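Local coordinates for protein intron-associated endonuclease 1 (Enterobacteria phage T4, PDB 1MK0) that probably cuts DNA as the GIY-YIG catalytic domain of the intron-associated homing endonuclease I-TevI, at residues 3-8 against 62-67; 16-21 against 82-87; 10-15 against 53-58; 42-47 against 89-94. The protein carries 1 engineered substitution. All blocks are in the same frame, centred on the assembly; numbering follows the deposited sequence.

Contact 1. Residues 3-8 against 62-67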
loop_
_atom_site.group_PDB
_atom_site.type_symbol
_atom_site.label_atom_id
_atom_site.label_comp_id
_atom_site.label_asym_id
_atom_site.label_seq_id
_atom_site.Cartn_x
_atom_site.Cartn_y
_atom_site.Cartn_z
ATOM N N SER A 3 1.013 -5.599 -12.806
ATOM C CA SER A 3 0.774 -6.089 -11.454
ATOM C C SER A 3 2.022 -6.303 -10.614
ATOM O O SER A 3 3.141 -6.313 -11.121
ATOM C CB SER A 3 -0.001 -7.404 -11.520
ATOM O OG SER A 3 0.736 -8.386 -12.233
ATOM N N GLY A 4 1.810 -6.490 -9.316
ATOM C CA GLY A 4 2.928 -6.726 -8.426
ATOM C C GLY A 4 2.754 -6.094 -7.064
ATOM O O GLY A 4 1.635 -5.831 -6.618
ATOM N N ILE A 5 3.884 -5.850 -6.412
ATOM C CA ILE A 5 3.908 -5.258 -5.084
ATOM C C ILE A 5 4.314 -3.798 -5.207
ATOM O O ILE A 5 5.195 -3.450 -5.996
ATOM C CB ILE A 5 4.929 -5.981 -4.181
ATOM C CG1 ILE A 5 4.712 -7.497 -4.250
ATOM C CG2 ILE A 5 4.809 -5.475 -2.749
ATOM C CD1 ILE A 5 3.325 -7.947 -3.836
ATOM N N TYR A 6 3.676 -2.941 -4.419
ATOM C CA TYR A 6 3.974 -1.519 -4.465
ATOM C C TYR A 6 4.062 -0.922 -3.069
ATOM O O TYR A 6 3.721 -1.567 -2.080
ATOM C CB TYR A 6 2.875 -0.794 -5.246
ATOM C CG TYR A 6 1.519 -0.895 -4.581
ATOM C CD1 TYR A 6 1.172 -0.047 -3.525
ATOM C CD2 TYR A 6 0.608 -1.876 -4.962
ATOM C CE1 TYR A 6 -0.042 -0.180 -2.866
ATOM C CE2 TYR A 6 -0.609 -2.020 -4.308
ATOM C CZ TYR A 6 -0.927 -1.169 -3.260
ATOM O OH TYR A 6 -2.115 -1.325 -2.602
ATOM N N GLN A 7 4.528 0.319 -3.002
ATOM C CA GLN A 7 4.597 1.029 -1.737
ATOM C C GLN A 7 3.991 2.411 -1.951
ATOM O O GLN A 7 4.080 2.980 -3.043
ATOM C CB GLN A 7 6.047 1.178 -1.249
ATOM C CG GLN A 7 6.931 2.053 -2.133
ATOM C CD GLN A 7 8.310 2.305 -1.537
ATOM O OE1 GLN A 7 9.173 2.907 -2.179
ATOM N NE2 GLN A 7 8.520 1.854 -0.309
ATOM N N ILE A 8 3.332 2.922 -0.915
ATOM C CA ILE A 8 2.754 4.260 -0.936
ATOM C C ILE A 8 3.513 4.921 0.201
ATOM O O ILE A 8 3.352 4.546 1.361
ATOM C CB ILE A 8 1.240 4.249 -0.629
ATOM C CG1 ILE A 8 0.497 3.494 -1.738
ATOM C CG2 ILE A 8 0.719 5.686 -0.523
ATOM C CD1 ILE A 8 -1.004 3.411 -1.540
ATOM N N GLU A 62 7.993 -4.450 -6.842
ATOM C CA GLU A 62 8.233 -5.627 -7.672
ATOM C C GLU A 62 7.098 -5.866 -8.652
ATOM O O GLU A 62 5.952 -6.014 -8.233
ATOM C CB GLU A 62 8.322 -6.878 -6.802
ATOM C CG GLU A 62 9.688 -7.321 -6.395
ATOM C CD GLU A 62 9.609 -8.476 -5.425
ATOM O OE1 GLU A 62 8.876 -9.450 -5.712
ATOM O OE2 GLU A 62 10.270 -8.408 -4.377
ATOM N N GLU A 63 7.407 -5.922 -9.945
ATOM C CA GLU A 63 6.373 -6.223 -10.927
ATOM C C GLU A 63 6.405 -7.739 -11.065
ATOM O O GLU A 63 7.404 -8.305 -11.508
ATOM C CB GLU A 63 6.659 -5.577 -12.289
ATOM C CG GLU A 63 5.589 -5.926 -13.327
ATOM C CD GLU A 63 5.812 -5.292 -14.690
ATOM O OE1 GLU A 63 5.042 -5.617 -15.620
ATOM O OE2 GLU A 63 6.743 -4.475 -14.838
ATOM N N ILE A 64 5.321 -8.391 -10.658
ATOM C CA ILE A 64 5.212 -9.843 -10.726
ATOM C C ILE A 64 3.759 -10.201 -11.004
ATOM O O ILE A 64 2.867 -9.379 -10.800
ATOM C CB ILE A 64 5.648 -10.519 -9.395
ATOM C CG1 ILE A 64 4.804 -9.995 -8.228
ATOM C CG2 ILE A 64 7.129 -10.282 -9.152
ATOM C CD1 ILE A 64 5.177 -10.596 -6.888
ATOM N N PRO A 65 3.503 -11.428 -11.481
ATOM C CA PRO A 65 2.135 -11.868 -11.780
ATOM C C PRO A 65 1.242 -11.808 -10.547
ATOM O O PRO A 65 1.679 -12.113 -9.434
ATOM C CB PRO A 65 2.332 -13.299 -12.272
ATOM C CG PRO A 65 3.680 -13.241 -12.921
ATOM C CD PRO A 65 4.481 -12.438 -11.920
ATOM N N TYR A 66 -0.011 -11.412 -10.749
ATOM C CA TYR A 66 -0.957 -11.316 -9.648
ATOM C C TYR A 66 -1.572 -12.691 -9.383
ATOM O O TYR A 66 -2.712 -12.974 -9.765
ATOM C CB TYR A 66 -2.036 -10.280 -9.978
ATOM C CG TYR A 66 -2.905 -9.885 -8.804
ATOM C CD1 TYR A 66 -4.206 -10.369 -8.685
ATOM C CD2 TYR A 66 -2.433 -9.019 -7.820
ATOM C CE1 TYR A 66 -5.019 -10.000 -7.620
ATOM C CE2 TYR A 66 -3.238 -8.641 -6.744
ATOM C CZ TYR A 66 -4.532 -9.137 -6.653
ATOM O OH TYR A 66 -5.346 -8.772 -5.603
ATOM N N GLU A 67 -0.779 -13.545 -8.746
ATOM C CA GLU A 67 -1.179 -14.901 -8.395
ATOM C C GLU A 67 -1.043 -15.020 -6.880
ATOM O O GLU A 67 0.001 -14.697 -6.315
ATOM C CB GLU A 67 -0.273 -15.916 -9.095
ATOM C CG GLU A 67 -0.354 -15.895 -10.619
ATOM C CD GLU A 67 -1.725 -16.291 -11.148
ATOM O OE1 GLU A 67 -2.366 -17.172 -10.538
ATOM O OE2 GLU A 67 -2.154 -15.735 -12.180
HETATM O O HOH W 1 -1.154 -10.697 -13.552
HETATM O O HOH W 2 2.534 -6.975 -15.084
#
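I5 and E62 form an antiparallel hydrogen-bonded pair that joins strand 4-10, which carries the GIY half of the GIY-YIG motif, to strand 56-63 at the edge of the sheet. This is the tight end. I5 N reaches E62 O over 2.8 Å, in the plane of that carbonyl, and E62 N returns a nearly straight bond to I5 O (171° at hydrogen). G4, with a positive phi that suits glycine, brings its CA to 3.1 Å from E62 O in a CA-H...O contact. Beside it, I5 CG1 meets I64 CD1 at 4.1 Å, the two side chains meeting at a slant. I64 CG1 stands between its own N and carbonyl carbon (chi1 58°), which lays it against G4 CA and sends CD1 on to I5. Helix 68-81 covers I5 with W78 and the engineered A75, while R74 forms a salt bridge with E62. Beyond G4 the pairing decays: I64 N gives S3 O a weak bond, E63 is exposed, and one water links E63 OE1 to S3 N, another S3 OG to Y66 N. At this wetter end the S3 hydroxyl OG donates to I64 O at 2.8 Å, tilted 32° from the carbonyl plane.

Contact 2. Residues 16-21 against 82-87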
loop_
_atom_site.group_PDB
_atom_site.type_symbol
_atom_site.label_atom_id
_atom_site.label_comp_id
_atom_site.label_asym_id
_atom_site.label_seq_id
_atom_site.Cartn_x
_atom_site.Cartn_y
_atom_site.Cartn_z
ATOM N N VAL A 16 5.702 4.068 5.020
ATOM C CA VAL A 16 5.082 3.476 3.840
ATOM C C VAL A 16 3.966 2.476 4.101
ATOM O O VAL A 16 3.819 1.933 5.195
ATOM C CB VAL A 16 6.121 2.747 2.948
ATOM C CG1 VAL A 16 7.301 3.659 2.652
ATOM C CG2 VAL A 16 6.578 1.464 3.626
ATOM N N TYR A 17 3.185 2.249 3.052
ATOM C CA TYR A 17 2.093 1.292 3.046
ATOM C C TYR A 17 2.484 0.346 1.914
ATOM O O TYR A 17 2.737 0.794 0.796
ATOM C CB TYR A 17 0.775 1.981 2.689
ATOM C CG TYR A 17 -0.400 1.039 2.550
ATOM C CD1 TYR A 17 -1.164 0.682 3.658
ATOM C CD2 TYR A 17 -0.750 0.504 1.306
ATOM C CE1 TYR A 17 -2.255 -0.181 3.536
ATOM C CE2 TYR A 17 -1.842 -0.366 1.174
ATOM C CZ TYR A 17 -2.588 -0.700 2.295
ATOM O OH TYR A 17 -3.679 -1.536 2.185
ATOM N N VAL A 18 2.561 -0.947 2.205
ATOM C CA VAL A 18 2.910 -1.937 1.193
ATOM C C VAL A 18 1.649 -2.671 0.755
ATOM O O VAL A 18 0.846 -3.084 1.581
ATOM C CB VAL A 18 3.921 -2.969 1.743
ATOM C CG1 VAL A 18 4.122 -4.094 0.726
ATOM C CG2 VAL A 18 5.252 -2.287 2.047
ATOM N N GLY A 19 1.471 -2.827 -0.553
ATOM C CA GLY A 19 0.293 -3.523 -1.040
ATOM C C GLY A 19 0.563 -4.283 -2.322
ATOM O O GLY A 19 1.682 -4.292 -2.819
ATOM N N SER A 20 -0.470 -4.934 -2.850
ATOM C CA SER A 20 -0.342 -5.693 -4.090
ATOM C C SER A 20 -1.468 -5.276 -5.027
ATOM O O SER A 20 -2.545 -4.892 -4.576
ATOM C CB SER A 20 -0.417 -7.195 -3.807
ATOM O OG SER A 20 -1.648 -7.546 -3.196
ATOM N N ALA A 21 -1.232 -5.346 -6.330
ATOM C CA ALA A 21 -2.267 -4.939 -7.269
ATOM C C ALA A 21 -2.273 -5.705 -8.575
ATOM O O ALA A 21 -1.231 -6.167 -9.049
ATOM C CB ALA A 21 -2.131 -3.451 -7.559
ATOM N N LEU A 82 10.419 -3.571 5.035
ATOM C CA LEU A 82 10.255 -2.138 5.229
ATOM C C LEU A 82 9.626 -1.791 6.574
ATOM O O LEU A 82 9.337 -0.625 6.847
ATOM C CB LEU A 82 9.420 -1.552 4.085
ATOM C CG LEU A 82 9.956 -1.849 2.679
ATOM C CD1 LEU A 82 9.085 -1.153 1.642
ATOM C CD2 LEU A 82 11.398 -1.374 2.561
ATOM N N ASN A 83 9.421 -2.809 7.408
ATOM C CA ASN A 83 8.850 -2.621 8.745
ATOM C C ASN A 83 7.614 -1.727 8.663
ATOM O O ASN A 83 7.432 -0.821 9.478
ATOM C CB ASN A 83 9.916 -1.984 9.647
ATOM C CG ASN A 83 9.534 -2.001 11.108
ATOM O OD1 ASN A 83 9.082 -3.019 11.631
ATOM N ND2 ASN A 83 9.731 -0.874 11.785
ATOM N N SER A 84 6.753 -2.010 7.688
ATOM C CA SER A 84 5.563 -1.198 7.453
ATOM C C SER A 84 4.374 -1.381 8.393
ATOM O O SER A 84 3.338 -0.747 8.205
ATOM C CB SER A 84 5.104 -1.362 5.998
ATOM O OG SER A 84 4.588 -2.660 5.756
ATOM N N LYS A 85 4.507 -2.241 9.396
ATOM C CA LYS A 85 3.427 -2.421 10.361
ATOM C C LYS A 85 3.777 -1.555 11.569
ATOM O O LYS A 85 3.038 -0.643 11.937
ATOM C CB LYS A 85 3.301 -3.895 10.755
ATOM C CG LYS A 85 2.818 -4.773 9.607
ATOM C CD LYS A 85 3.160 -6.242 9.802
ATOM C CE LYS A 85 2.431 -6.855 10.970
ATOM N NZ LYS A 85 2.686 -8.320 11.034
ATOM N N ILE A 86 4.929 -1.825 12.169
ATOM C CA ILE A 86 5.382 -1.061 13.323
ATOM C C ILE A 86 5.675 0.394 12.954
ATOM O O ILE A 86 5.298 1.313 13.684
ATOM C CB ILE A 86 6.656 -1.694 13.923
ATOM C CG1 ILE A 86 6.321 -3.068 14.499
ATOM C CG2 ILE A 86 7.257 -0.780 14.986
ATOM C CD1 ILE A 86 7.537 -3.847 14.965
ATOM N N ASN A 87 6.333 0.598 11.816
ATOM C CA ASN A 87 6.704 1.939 11.370
ATOM C C ASN A 87 6.064 2.337 10.045
ATOM O O ASN A 87 6.619 3.141 9.296
ATOM C CB ASN A 87 8.232 2.032 11.255
ATOM C CG ASN A 87 8.708 3.423 10.879
ATOM O OD1 ASN A 87 8.363 4.405 11.535
ATOM N ND2 ASN A 87 9.509 3.512 9.820
HETATM O O HOH W 3 7.278 2.519 6.907
#
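V16 and V18, alternate residues of strand 16-21, each offer the CG2 methyl to one atom, CD1 of L82, at 4.1 Å from V16 CG2 and 4.0 Å from V18 CG2. The two valines do this in different rotamers. In V16 the touching methyl stands between the backbone N and the carbonyl carbon, with CG1 anti to the carbonyl carbon (chi1 -51°). V18 is turned instead so that CG1 lies anti to its N (chi1 172°) and CG2 beside it. L82 crosses both at about a right angle, its CD1 continuing the extended line of the chain. S84 fills in next to them: its CB rests 3.6 Å from V16 O and 4.0 Å from V16 CG2, and its OG lies 3.8 Å from V18 CG2. The segment 82-87 follows helix 68-81, which ends in a Schellman motif with N83 at positive phi. V18 belongs to the YVG form of the motif's second half. N90 OD1 accepts from both V18 N and S84 OG, and N87 OD1 from K15 NZ. Between the segments themselves, one water accepts from V16 N at 2.9 Å and donates to N87 O at 2.6 Å. Direct contact is thus van der Waals in kind, mainly between methyl groups; polar links run through N90, the K15-N87 pair and water.

Contact 3. Residues 10-15 against 53-58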
loop_
_atom_site.group_PDB
_atom_site.type_symbol
_atom_site.label_atom_id
_atom_site.label_comp_id
_atom_site.label_asym_id
_atom_site.label_seq_id
_atom_site.Cartn_x
_atom_site.Cartn_y
_atom_site.Cartn_z
ATOM N N ASN A 10 4.724 8.286 2.474
ATOM C CA ASN A 10 4.408 9.633 2.927
ATOM C C ASN A 10 5.699 10.438 2.758
ATOM O O ASN A 10 6.721 10.104 3.356
ATOM C CB ASN A 10 3.993 9.592 4.397
ATOM C CG ASN A 10 3.526 10.938 4.911
ATOM O OD1 ASN A 10 4.138 11.966 4.633
ATOM N ND2 ASN A 10 2.442 10.934 5.673
ATOM N N THR A 11 5.657 11.485 1.940
ATOM C CA THR A 11 6.849 12.294 1.693
ATOM C C THR A 11 7.262 13.176 2.868
ATOM O O THR A 11 8.336 13.785 2.843
ATOM C CB THR A 11 6.674 13.185 0.442
ATOM O OG1 THR A 11 5.591 14.100 0.645
ATOM C CG2 THR A 11 6.383 12.327 -0.779
ATOM N N LEU A 12 6.426 13.235 3.897
ATOM C CA LEU A 12 6.722 14.053 5.069
ATOM C C LEU A 12 7.508 13.302 6.141
ATOM O O LEU A 12 8.290 13.907 6.878
ATOM C CB LEU A 12 5.423 14.589 5.683
ATOM C CG LEU A 12 4.486 15.398 4.782
ATOM C CD1 LEU A 12 3.286 15.867 5.593
ATOM C CD2 LEU A 12 5.227 16.591 4.192
ATOM N N ASN A 13 7.312 11.988 6.228
ATOM C CA ASN A 13 7.994 11.186 7.243
ATOM C C ASN A 13 8.582 9.866 6.741
ATOM O O ASN A 13 9.128 9.092 7.521
ATOM C CB ASN A 13 7.031 10.890 8.390
ATOM C CG ASN A 13 5.738 10.273 7.909
ATOM O OD1 ASN A 13 5.741 9.437 7.006
ATOM N ND2 ASN A 13 4.627 10.678 8.510
ATOM N N ASN A 14 8.457 9.611 5.444
ATOM C CA ASN A 14 8.985 8.395 4.833
ATOM C C ASN A 14 8.326 7.081 5.255
ATOM O O ASN A 14 8.841 6.005 4.944
ATOM C CB ASN A 14 10.495 8.302 5.069
ATOM C CG ASN A 14 11.251 9.436 4.415
ATOM O OD1 ASN A 14 11.120 9.670 3.214
ATOM N ND2 ASN A 14 12.047 10.149 5.202
ATOM N N LYS A 15 7.201 7.157 5.963
ATOM C CA LYS A 15 6.494 5.942 6.366
ATOM C C LYS A 15 5.813 5.387 5.118
ATOM O O LYS A 15 5.390 6.149 4.251
ATOM C CB LYS A 15 5.446 6.251 7.437
ATOM C CG LYS A 15 6.030 6.602 8.796
ATOM C CD LYS A 15 4.927 6.903 9.797
ATOM C CE LYS A 15 5.498 7.270 11.160
ATOM N NZ LYS A 15 6.287 6.156 11.753
ATOM N N GLY A 53 -3.775 15.034 3.646
ATOM C CA GLY A 53 -4.283 14.905 2.299
ATOM C C GLY A 53 -3.254 14.085 1.540
ATOM O O GLY A 53 -2.445 13.386 2.157
ATOM N N ASN A 54 -3.244 14.182 0.217
ATOM C CA ASN A 54 -2.304 13.383 -0.564
ATOM C C ASN A 54 -0.880 13.914 -0.672
ATOM O O ASN A 54 -0.522 14.578 -1.648
ATOM C CB ASN A 54 -2.860 13.140 -1.967
ATOM C CG ASN A 54 -2.053 12.112 -2.746
ATOM O OD1 ASN A 54 -2.407 11.753 -3.870
ATOM N ND2 ASN A 54 -0.966 11.636 -2.152
ATOM N N VAL A 55 -0.070 13.605 0.335
ATOM C CA VAL A 55 1.333 13.998 0.361
ATOM C C VAL A 55 2.150 12.732 0.110
ATOM O O VAL A 55 3.310 12.641 0.504
ATOM C CB VAL A 55 1.732 14.588 1.738
ATOM C CG1 VAL A 55 1.047 15.928 1.941
ATOM C CG2 VAL A 55 1.348 13.626 2.858
ATOM N N PHE A 56 1.532 11.762 -0.559
ATOM C CA PHE A 56 2.186 10.485 -0.827
ATOM C C PHE A 56 2.766 10.307 -2.221
ATOM O O PHE A 56 2.375 10.985 -3.172
ATOM C CB PHE A 56 1.208 9.335 -0.559
ATOM C CG PHE A 56 0.615 9.354 0.818
ATOM C CD1 PHE A 56 -0.480 10.162 1.106
ATOM C CD2 PHE A 56 1.174 8.595 1.840
ATOM C CE1 PHE A 56 -1.008 10.218 2.395
ATOM C CE2 PHE A 56 0.652 8.644 3.132
ATOM C CZ PHE A 56 -0.439 9.458 3.409
ATOM N N GLU A 57 3.705 9.368 -2.312
ATOM C CA GLU A 57 4.367 8.997 -3.556
ATOM C C GLU A 57 4.208 7.492 -3.720
ATOM O O GLU A 57 4.561 6.726 -2.823
ATOM C CB GLU A 57 5.858 9.325 -3.508
ATOM C CG GLU A 57 6.223 10.733 -3.917
ATOM C CD GLU A 57 7.725 10.919 -4.033
ATOM O OE1 GLU A 57 8.364 10.149 -4.784
ATOM O OE2 GLU A 57 8.269 11.832 -3.377
ATOM N N CYS A 58 3.677 7.074 -4.863
ATOM C CA CYS A 58 3.480 5.657 -5.139
ATOM C C CYS A 58 4.581 5.141 -6.056
ATOM O O CYS A 58 4.907 5.775 -7.059
ATOM C CB CYS A 58 2.122 5.430 -5.809
ATOM S SG CYS A 58 0.686 5.930 -4.829
#
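N10 and F56 face each other as an antiparallel non-hydrogen-bonded pair, with both side chains on the same face of the sheet. They cross at a slant: the N10 amide and the F56 ring are inclined 64° to each other, and N10 CB comes to 3.7 Å from F56 CE2. Alongside N10 and pointing the same way lies V55, whose CG2 is 3.7 Å from N10 OD1 and also rests over the rim of one face of the F56 ring. L12 runs across V55 at about a right angle, CD1 to CG2 at 4.0 Å. On the more exposed flank T11 crosses E57 in similar fashion, its CG2 lying 3.5 Å from E57 CG. T11 also grips V55 O twice, through its N at 3.0 Å and its OG1 at 2.7 Å; the hydroxyl can share this acceptor because it stands between its own N and carbonyl carbon (chi1 62°). N10 OD1 meanwhile accepts from L12 N at 2.7 Å in the plane of the amide, and N13 OD1 likewise accepts from K15 N. These two Asx turns shape the loop of the beta hairpin between strands 4-10 and 16-21, here pinned to the start of strand 56-63.

Contact 4. Residues 42-47 against 89-94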
loop_
_atom_site.group_PDB
_atom_site.type_symbol
_atom_site.label_atom_id
_atom_site.label_comp_id
_atom_site.label_asym_id
_atom_site.label_seq_id
_atom_site.Cartn_x
_atom_site.Cartn_y
_atom_site.Cartn_z
ATOM N N SER A 42 -7.181 0.966 6.151
ATOM C CA SER A 42 -6.163 1.212 7.162
ATOM C C SER A 42 -6.428 2.495 7.924
ATOM O O SER A 42 -6.327 3.585 7.363
ATOM C CB SER A 42 -4.778 1.298 6.527
ATOM O OG SER A 42 -3.852 1.831 7.459
ATOM N N ILE A 43 -6.751 2.367 9.206
ATOM C CA ILE A 43 -7.015 3.539 10.029
ATOM C C ILE A 43 -5.774 4.427 10.106
ATOM O O ILE A 43 -5.877 5.645 10.237
ATOM C CB ILE A 43 -7.442 3.130 11.462
ATOM C CG1 ILE A 43 -7.780 4.377 12.283
ATOM C CG2 ILE A 43 -6.325 2.343 12.135
ATOM C CD1 ILE A 43 -8.329 4.070 13.672
ATOM N N LYS A 44 -4.596 3.816 10.007
ATOM C CA LYS A 44 -3.355 4.571 10.083
ATOM C C LYS A 44 -3.161 5.439 8.850
ATOM O O LYS A 44 -2.781 6.607 8.962
ATOM C CB LYS A 44 -2.172 3.619 10.272
ATOM C CG LYS A 44 -2.314 2.758 11.521
ATOM C CD LYS A 44 -1.021 2.047 11.887
ATOM C CE LYS A 44 -0.601 1.051 10.832
ATOM N NZ LYS A 44 0.604 0.286 11.272
ATOM N N LEU A 45 -3.428 4.879 7.675
ATOM C CA LEU A 45 -3.284 5.654 6.451
ATOM C C LEU A 45 -4.383 6.712 6.424
ATOM O O LEU A 45 -4.148 7.856 6.027
ATOM C CB LEU A 45 -3.387 4.748 5.222
ATOM C CG LEU A 45 -3.051 5.436 3.893
ATOM C CD1 LEU A 45 -1.608 5.939 3.908
ATOM C CD2 LEU A 45 -3.262 4.457 2.758
ATOM N N GLN A 46 -5.577 6.329 6.865
ATOM C CA GLN A 46 -6.704 7.256 6.900
ATOM C C GLN A 46 -6.400 8.448 7.802
ATOM O O GLN A 46 -6.699 9.589 7.451
ATOM C CB GLN A 46 -7.971 6.552 7.397
ATOM C CG GLN A 46 -9.222 7.421 7.284
ATOM C CD GLN A 46 -9.642 7.660 5.841
ATOM O OE1 GLN A 46 -10.111 6.747 5.160
ATOM N NE2 GLN A 46 -9.467 8.891 5.366
ATOM N N ARG A 47 -5.812 8.186 8.965
ATOM C CA ARG A 47 -5.471 9.253 9.898
ATOM C C ARG A 47 -4.460 10.216 9.299
ATOM O O ARG A 47 -4.599 11.436 9.417
ATOM C CB ARG A 47 -4.908 8.668 11.195
ATOM C CG ARG A 47 -5.964 8.089 12.111
ATOM C CD ARG A 47 -5.317 7.440 13.314
ATOM N NE ARG A 47 -6.295 7.063 14.327
ATOM C CZ ARG A 47 -5.997 6.368 15.418
ATOM N NH1 ARG A 47 -4.749 5.975 15.629
ATOM N NH2 ARG A 47 -6.944 6.074 16.300
ATOM N N TYR A 89 2.040 2.049 7.496
ATOM C CA TYR A 89 0.587 2.124 7.484
ATOM C C TYR A 89 -0.156 0.798 7.370
ATOM O O TYR A 89 -1.382 0.786 7.377
ATOM C CB TYR A 89 0.138 3.065 6.364
ATOM C CG TYR A 89 0.680 4.465 6.523
ATOM C CD1 TYR A 89 1.652 4.960 5.657
ATOM C CD2 TYR A 89 0.245 5.286 7.564
ATOM C CE1 TYR A 89 2.179 6.235 5.822
ATOM C CE2 TYR A 89 0.767 6.565 7.737
ATOM C CZ TYR A 89 1.733 7.030 6.864
ATOM O OH TYR A 89 2.260 8.289 7.032
ATOM N N ASN A 90 0.565 -0.314 7.260
ATOM C CA ASN A 90 -0.103 -1.609 7.172
ATOM C C ASN A 90 -0.601 -2.012 8.553
ATOM O O ASN A 90 0.116 -1.859 9.541
ATOM C CB ASN A 90 0.848 -2.678 6.636
ATOM C CG ASN A 90 1.158 -2.488 5.171
ATOM O OD1 ASN A 90 2.116 -1.804 4.810
ATOM N ND2 ASN A 90 0.335 -3.079 4.314
ATOM N N ILE A 91 -1.826 -2.525 8.622
ATOM C CA ILE A 91 -2.401 -2.922 9.906
ATOM C C ILE A 91 -2.315 -4.417 10.183
ATOM O O ILE A 91 -2.708 -4.872 11.255
ATOM C CB ILE A 91 -3.894 -2.507 10.032
ATOM C CG1 ILE A 91 -4.727 -3.213 8.963
ATOM C CG2 ILE A 91 -4.027 -0.995 9.918
ATOM C CD1 ILE A 91 -6.227 -3.079 9.174
ATOM N N ALA A 92 -1.809 -5.180 9.222
ATOM C CA ALA A 92 -1.678 -6.621 9.386
ATOM C C ALA A 92 -0.882 -7.185 8.224
ATOM O O ALA A 92 -0.478 -6.447 7.330
ATOM C CB ALA A 92 -3.055 -7.268 9.440
ATOM N N ASP A 93 -0.637 -8.491 8.243
ATOM C CA ASP A 93 0.092 -9.100 7.144
ATOM C C ASP A 93 -0.775 -9.046 5.896
ATOM O O ASP A 93 -1.969 -8.751 5.967
ATOM C CB ASP A 93 0.483 -10.543 7.466
ATOM C CG ASP A 93 1.643 -10.621 8.435
ATOM O OD1 ASP A 93 2.504 -9.714 8.402
ATOM O OD2 ASP A 93 1.705 -11.591 9.215
ATOM N N ALA A 94 -0.164 -9.341 4.757
ATOM C CA ALA A 94 -0.839 -9.277 3.466
ATOM C C ALA A 94 -2.049 -10.167 3.227
ATOM O O ALA A 94 -2.150 -11.276 3.754
ATOM C CB ALA A 94 0.181 -9.510 2.356
#
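S42 and Y89 are joined by a hydroxyl that works in both directions: OG donates to Y89 O at 2.7 Å, in the carbonyl plane, and accepts from L45 N at 3.1 Å as the N-cap of helix 43-52. Holding OG anti to its own N (chi1 167°) serves both bonds. K44, the second residue of the helix, bends at chi3 and carries NZ to N90 O at 2.8 Å, approaching from 46° out of that carbonyl plane; G88 O is a second acceptor for the same ammonium group. Carbon contacts close round these bonds. L45 CD1 sits over one face of the Y89 ring in a CH-pi contact, 4.0 Å from the centroid, while K44 CB lies in plane at the ring edge. I91 CG2 packs 3.8 Å from S42 OG and 4.1 Å from K44 CE. The far end of the ring is held too: Y89 OH hydrogen-bonds N10 ND2 and, weakly, S48 OG. Consecutive carbonyls of the loop after helix 68-81 thus receive donors from the N-terminal end of helix 43-52, one from the capping residue just before it and one from a lysine in its first turn. The positive charge of K44 would be expected to strengthen the second bond.

Overall arrangement
The four contacts tie one small alpha/beta domain together across the three-stranded antiparallel sheet 16-21, 4-10, 56-63. Contacts 1 and 3 share strand 56-63 but lie toward its two ends, their centres about 19 Å apart; contact 2 joins the other edge strand to the loop after helix 68-81. Contact 4 takes the same loop to helix 43-52, its centre about 8 Å from that of contact 2 and on the opposite side of the chain's centre from contact 1. Along the chain contact 3 falls within the span of contact 1, whereas every other pair interleaves. Sheet, hairpin, helix 43-52 and the C-terminal loop are thereby interlocked around the GIY-YIG motif on the two neighbouring strands.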